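Local structure of formate-dependent phosphoribosylglycinamide formyltransferase (Mycobacterium tuberculosis H37Rv, 6KHR) at residues Val226-Val231 and Cys244-His249; Ser320-Val325 and Asp339-Ser344. The protein is a formyltransferase of the ATP-grasp superfamily, built around the fold shared by many nucleotide-binding enzymes. All blocks are in the same frame, centred on the assembly; numbering follows the deposited sequence.

Interaction 1: residues Val226-Val231 and Cys244-His249; sequences VTMIVV and CAPIGH
Thr227 and Ile247 form an antiparallel hydrogen-bonded pair between strand 226-231 and strand 247-249, with Thr227 N to Ile247 O at 2.6 Å and Ile247 N to Thr227 O at 3.0 Å. Val226 and Gly248 follow as a non-hydrogen-bonded pair. Toward the other end the 244-249 segment leaves regular pairing around Pro246, and a single further backbone bond runs from Cys244 N to Ile229 O, 2.8 Å and nearly straight (170° at the hydrogen). On the face carrying Thr227, Ile229 and Ile247, the extended Ile247 side chain crosses Ile229, bringing CD1 to 4.0 Å from Ile229 CG1. The Cys244 side chain closes over Ile229, CB to CB 3.8 Å. The reverse face is apolar: Val226 CG1 runs alongside Pro246 CB at 4.0 Å, and Met228 SD approaches Pro246 CG. With CG between its backbone N and carbonyl carbon (chi1 62°), His249 crosses Thr227 at about a right angle. Glu293 OE1 bonds Thr227 OG1, which Ser313 OG also meets, and OE2 bonds His249 NE2. The contact lies toward the open end of hairpin 224-235/238-252: strand 288-297 flanks 226-231, strand 256-261 flanks the partner, and helix 267-284 packs on Met228, Val230 and Pro246.

Interaction 2: residues Ser320-Val325 and Asp339-Ser344; sequences SQRLSV and DTLMIS
Arg322 and Asp339 carry the charged part of this contact, a salt bridge in which NH2 of Arg322 lies 2.5 Å from OD2 of Asp339. The two side chains cross at about a right angle and the guanidinium and carboxylate planes are turned 45° apart, so the fit is not that of two coplanar groups. NE faces both oxygens in weak bonds, the straighter one to OD1, which meets the guanidinium edge in plane. A bend at chi3 (79°) turns the otherwise extended arginine toward the acid. Asp339 OD1 also accepts from Leu341 N at 3.2 Å, an Asx turn that ties the carboxylate to its own backbone.

The backbones are joined through Gln321 and Met342, a single bridge. Beside it Arg322 N donates to Leu341 O at 3.0 Å, and Ser320 O takes Ile343 N at 2.7 Å from above its carbonyl plane, with a weak second bond from Ser344 N. Gln321 OE1 is held by Gln261 NE2; a water link from it to Thr340 O is doubtful. A second water accepts from Leu323 N and can donate to Leu341 O.

Van der Waals contacts lie beside these bonds. Leu341 lies alongside Arg322, CD1 to CD 4.0 Å, while Ile343 lays CG1 and CD1 against the Gln321-Arg322 peptide and Met342 CE reaches Ser320 CB at 4.0 Å.

The two loops bracket helix 325-334, which Gln321, Arg322 and Leu323 touch. Strand 238-252 meets Gln321, Thr340 and Met342, and the second subunit supplies Ser380, whose O accepts from Arg322 NH1, and its own Ile343, packed on Ile343.

Overall arrangement
Interaction 1 closes before interaction 2 opens along the chain, and their centres lie about 12 Å apart. They meet directly: Cys244 SG packs against Gln321 OE1 and Thr340 CG2, and Ala245 CB against Met342 SD, so the irregular part of strand 238-252 is what the two loops rest on. Gln261, at the end of the next strand of the same sheet, hydrogen-bonds Ala245 in interaction 1 and both Ser320 and Gln321 in interaction 2. Interaction 1 is a buried contact in the large antiparallel sheet, its centre about 10 Å from the centre of the chain, while the centre of interaction 2 is about 17 Å out, where the second subunit packs.

Interaction 1: residues Val226-Val231 and Cys244-His249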
# COMPACT_ATOMS: atom_id res chain seq x y z
N VAL A 226 3.75 -5.88 -22.83
CA VAL A 226 2.56 -5.60 -22.04
C VAL A 226 2.37 -6.70 -21.01
O VAL A 226 2.49 -7.89 -21.32
CB VAL A 226 1.32 -5.43 -22.93
CG1 VAL A 226 0.05 -5.74 -22.17
CG2 VAL A 226 1.27 -4.00 -23.47
N THR A 227 2.08 -6.30 -19.78
CA THR A 227 1.69 -7.24 -18.73
C THR A 227 0.18 -7.17 -18.51
O THR A 227 -0.36 -6.11 -18.18
CB THR A 227 2.45 -6.97 -17.44
OG1 THR A 227 3.86 -7.03 -17.69
CG2 THR A 227 2.07 -8.00 -16.38
N MET A 228 -0.49 -8.31 -18.70
CA MET A 228 -1.91 -8.48 -18.37
C MET A 228 -1.99 -9.15 -17.01
O MET A 228 -1.59 -10.31 -16.86
CB MET A 228 -2.63 -9.33 -19.41
CG MET A 228 -2.57 -8.79 -20.81
SD MET A 228 -3.71 -7.42 -21.01
CE MET A 228 -5.19 -8.22 -20.36
N ILE A 229 -2.47 -8.41 -16.01
CA ILE A 229 -2.67 -8.95 -14.68
C ILE A 229 -4.06 -9.52 -14.64
O ILE A 229 -5.03 -8.77 -14.82
CB ILE A 229 -2.50 -7.89 -13.59
CG1 ILE A 229 -1.09 -7.31 -13.58
CG2 ILE A 229 -2.83 -8.55 -12.23
CD1 ILE A 229 -0.07 -8.26 -13.10
N VAL A 230 -4.16 -10.83 -14.39
CA VAL A 230 -5.43 -11.52 -14.28
C VAL A 230 -5.60 -11.97 -12.83
O VAL A 230 -4.67 -12.50 -12.21
CB VAL A 230 -5.51 -12.71 -15.24
CG1 VAL A 230 -6.85 -13.34 -15.12
CG2 VAL A 230 -5.25 -12.26 -16.66
N VAL A 231 -6.80 -11.74 -12.30
CA VAL A 231 -7.13 -12.02 -10.91
C VAL A 231 -8.25 -13.03 -10.91
O VAL A 231 -9.29 -12.80 -11.53
CB VAL A 231 -7.58 -10.75 -10.16
CG1 VAL A 231 -7.94 -11.09 -8.70
CG2 VAL A 231 -6.53 -9.64 -10.28
N CYS A 244 -6.84 -6.62 -15.20
CA CYS A 244 -6.42 -5.25 -14.99
C CYS A 244 -6.28 -4.54 -16.33
O CYS A 244 -6.39 -5.15 -17.40
CB CYS A 244 -5.13 -5.24 -14.18
SG CYS A 244 -5.47 -5.80 -12.49
N ALA A 245 -6.13 -3.21 -16.28
CA ALA A 245 -5.78 -2.47 -17.48
C ALA A 245 -4.37 -2.85 -17.91
O ALA A 245 -3.50 -3.05 -17.06
CB ALA A 245 -5.88 -0.95 -17.26
N PRO A 246 -4.12 -2.97 -19.22
CA PRO A 246 -2.79 -3.40 -19.68
C PRO A 246 -1.70 -2.55 -19.06
O PRO A 246 -1.85 -1.33 -18.93
CB PRO A 246 -2.86 -3.19 -21.20
CG PRO A 246 -4.30 -3.26 -21.52
CD PRO A 246 -5.02 -2.66 -20.33
N ILE A 247 -0.60 -3.19 -18.68
CA ILE A 247 0.57 -2.51 -18.14
C ILE A 247 1.67 -2.61 -19.19
O ILE A 247 2.08 -3.72 -19.56
CB ILE A 247 1.00 -3.12 -16.80
CG1 ILE A 247 -0.08 -2.91 -15.73
CG2 ILE A 247 2.31 -2.51 -16.28
CD1 ILE A 247 0.31 -3.61 -14.40
N GLY A 248 2.10 -1.45 -19.72
CA GLY A 248 3.25 -1.41 -20.62
C GLY A 248 4.55 -1.34 -19.84
O GLY A 248 4.62 -0.72 -18.77
N HIS A 249 5.59 -1.98 -20.36
CA HIS A 249 6.87 -1.97 -19.67
C HIS A 249 8.02 -2.15 -20.66
O HIS A 249 7.82 -2.51 -21.82
CB HIS A 249 6.95 -3.03 -18.55
CG HIS A 249 6.82 -4.44 -19.02
ND1 HIS A 249 7.91 -5.20 -19.42
CD2 HIS A 249 5.74 -5.26 -19.12
CE1 HIS A 249 7.50 -6.41 -19.75
NE2 HIS A 249 6.19 -6.47 -19.59

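Interaction 2: residues Ser320-Val325 and Asp339-Ser344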
# COMPACT_ATOMS: atom_id res chain seq x y z
N SER A 320 -1.51 3.32 -9.06
CA SER A 320 -2.42 3.60 -10.17
C SER A 320 -3.76 2.89 -10.07
O SER A 320 -4.71 3.29 -10.77
CB SER A 320 -1.77 3.22 -11.50
OG SER A 320 -1.13 1.96 -11.40
N GLN A 321 -3.89 1.88 -9.23
CA GLN A 321 -5.15 1.16 -9.06
C GLN A 321 -5.69 1.38 -7.66
O GLN A 321 -4.92 1.54 -6.72
CB GLN A 321 -4.99 -0.35 -9.28
CG GLN A 321 -4.32 -0.74 -10.57
CD GLN A 321 -4.62 -2.16 -10.97
OE1 GLN A 321 -5.02 -2.41 -12.10
NE2 GLN A 321 -4.43 -3.10 -10.05
N ARG A 322 -7.02 1.36 -7.54
CA ARG A 322 -7.66 1.29 -6.22
C ARG A 322 -7.03 0.19 -5.36
O ARG A 322 -6.64 0.44 -4.22
CB ARG A 322 -9.16 1.06 -6.38
CG ARG A 322 -9.98 1.39 -5.15
CD ARG A 322 -11.46 1.02 -5.33
NE ARG A 322 -11.68 -0.42 -5.16
CZ ARG A 322 -12.00 -1.03 -4.01
NH1 ARG A 322 -12.15 -0.37 -2.88
NH2 ARG A 322 -12.17 -2.34 -4.00
N LEU A 323 -6.93 -1.02 -5.89
CA LEU A 323 -6.32 -2.15 -5.18
C LEU A 323 -5.03 -2.54 -5.89
O LEU A 323 -5.04 -2.87 -7.09
CB LEU A 323 -7.28 -3.34 -5.13
CG LEU A 323 -8.66 -3.03 -4.52
CD1 LEU A 323 -9.55 -4.26 -4.43
CD2 LEU A 323 -8.48 -2.44 -3.15
N SER A 324 -3.91 -2.50 -5.17
CA SER A 324 -2.64 -2.84 -5.78
C SER A 324 -2.57 -4.35 -6.03
O SER A 324 -3.35 -5.14 -5.48
CB SER A 324 -1.48 -2.41 -4.90
OG SER A 324 -1.46 -3.15 -3.69
N VAL A 325 -1.61 -4.74 -6.87
CA VAL A 325 -1.46 -6.15 -7.20
C VAL A 325 -1.31 -6.98 -5.93
O VAL A 325 -1.72 -8.14 -5.89
CB VAL A 325 -0.27 -6.36 -8.16
CG1 VAL A 325 1.05 -5.93 -7.50
CG2 VAL A 325 -0.22 -7.80 -8.66
N ASP A 339 -12.06 -5.93 -7.40
CA ASP A 339 -12.32 -5.15 -8.60
C ASP A 339 -10.97 -4.71 -9.13
O ASP A 339 -9.95 -4.86 -8.46
CB ASP A 339 -13.24 -3.94 -8.33
CG ASP A 339 -12.60 -2.88 -7.40
OD1 ASP A 339 -11.55 -2.30 -7.76
OD2 ASP A 339 -13.17 -2.60 -6.32
N THR A 340 -10.97 -4.15 -10.34
CA THR A 340 -9.75 -3.71 -11.00
C THR A 340 -9.82 -2.24 -11.39
O THR A 340 -9.14 -1.82 -12.33
CB THR A 340 -9.43 -4.60 -12.20
OG1 THR A 340 -10.54 -4.63 -13.12
CG2 THR A 340 -9.08 -6.01 -11.75
N LEU A 341 -10.57 -1.44 -10.65
CA LEU A 341 -10.67 -0.01 -10.91
C LEU A 341 -9.31 0.68 -10.83
O LEU A 341 -8.51 0.40 -9.94
CB LEU A 341 -11.62 0.65 -9.91
CG LEU A 341 -12.99 -0.02 -9.74
CD1 LEU A 341 -13.74 0.55 -8.53
CD2 LEU A 341 -13.82 0.13 -11.01
N MET A 342 -9.09 1.62 -11.74
CA MET A 342 -7.90 2.46 -11.76
C MET A 342 -8.13 3.81 -11.08
O MET A 342 -9.17 4.46 -11.29
CB MET A 342 -7.44 2.72 -13.20
CG MET A 342 -6.88 1.49 -13.85
SD MET A 342 -5.76 1.84 -15.19
CE MET A 342 -4.54 2.93 -14.44
N ILE A 343 -7.16 4.23 -10.27
CA ILE A 343 -7.20 5.57 -9.70
C ILE A 343 -6.92 6.62 -10.78
O ILE A 343 -7.66 7.59 -10.93
CB ILE A 343 -6.17 5.69 -8.55
CG1 ILE A 343 -6.55 4.81 -7.36
CG2 ILE A 343 -6.02 7.15 -8.10
CD1 ILE A 343 -5.42 4.78 -6.30
N SER A 344 -5.86 6.41 -11.55
CA SER A 344 -5.30 7.43 -12.43
C SER A 344 -4.14 6.79 -13.20
O SER A 344 -3.57 5.80 -12.75
CB SER A 344 -4.82 8.64 -11.63
OG SER A 344 -3.56 9.11 -12.08
O HOH W 1 -6.90 -1.93 -13.55
O HOH W 2 -8.06 -1.98 -8.42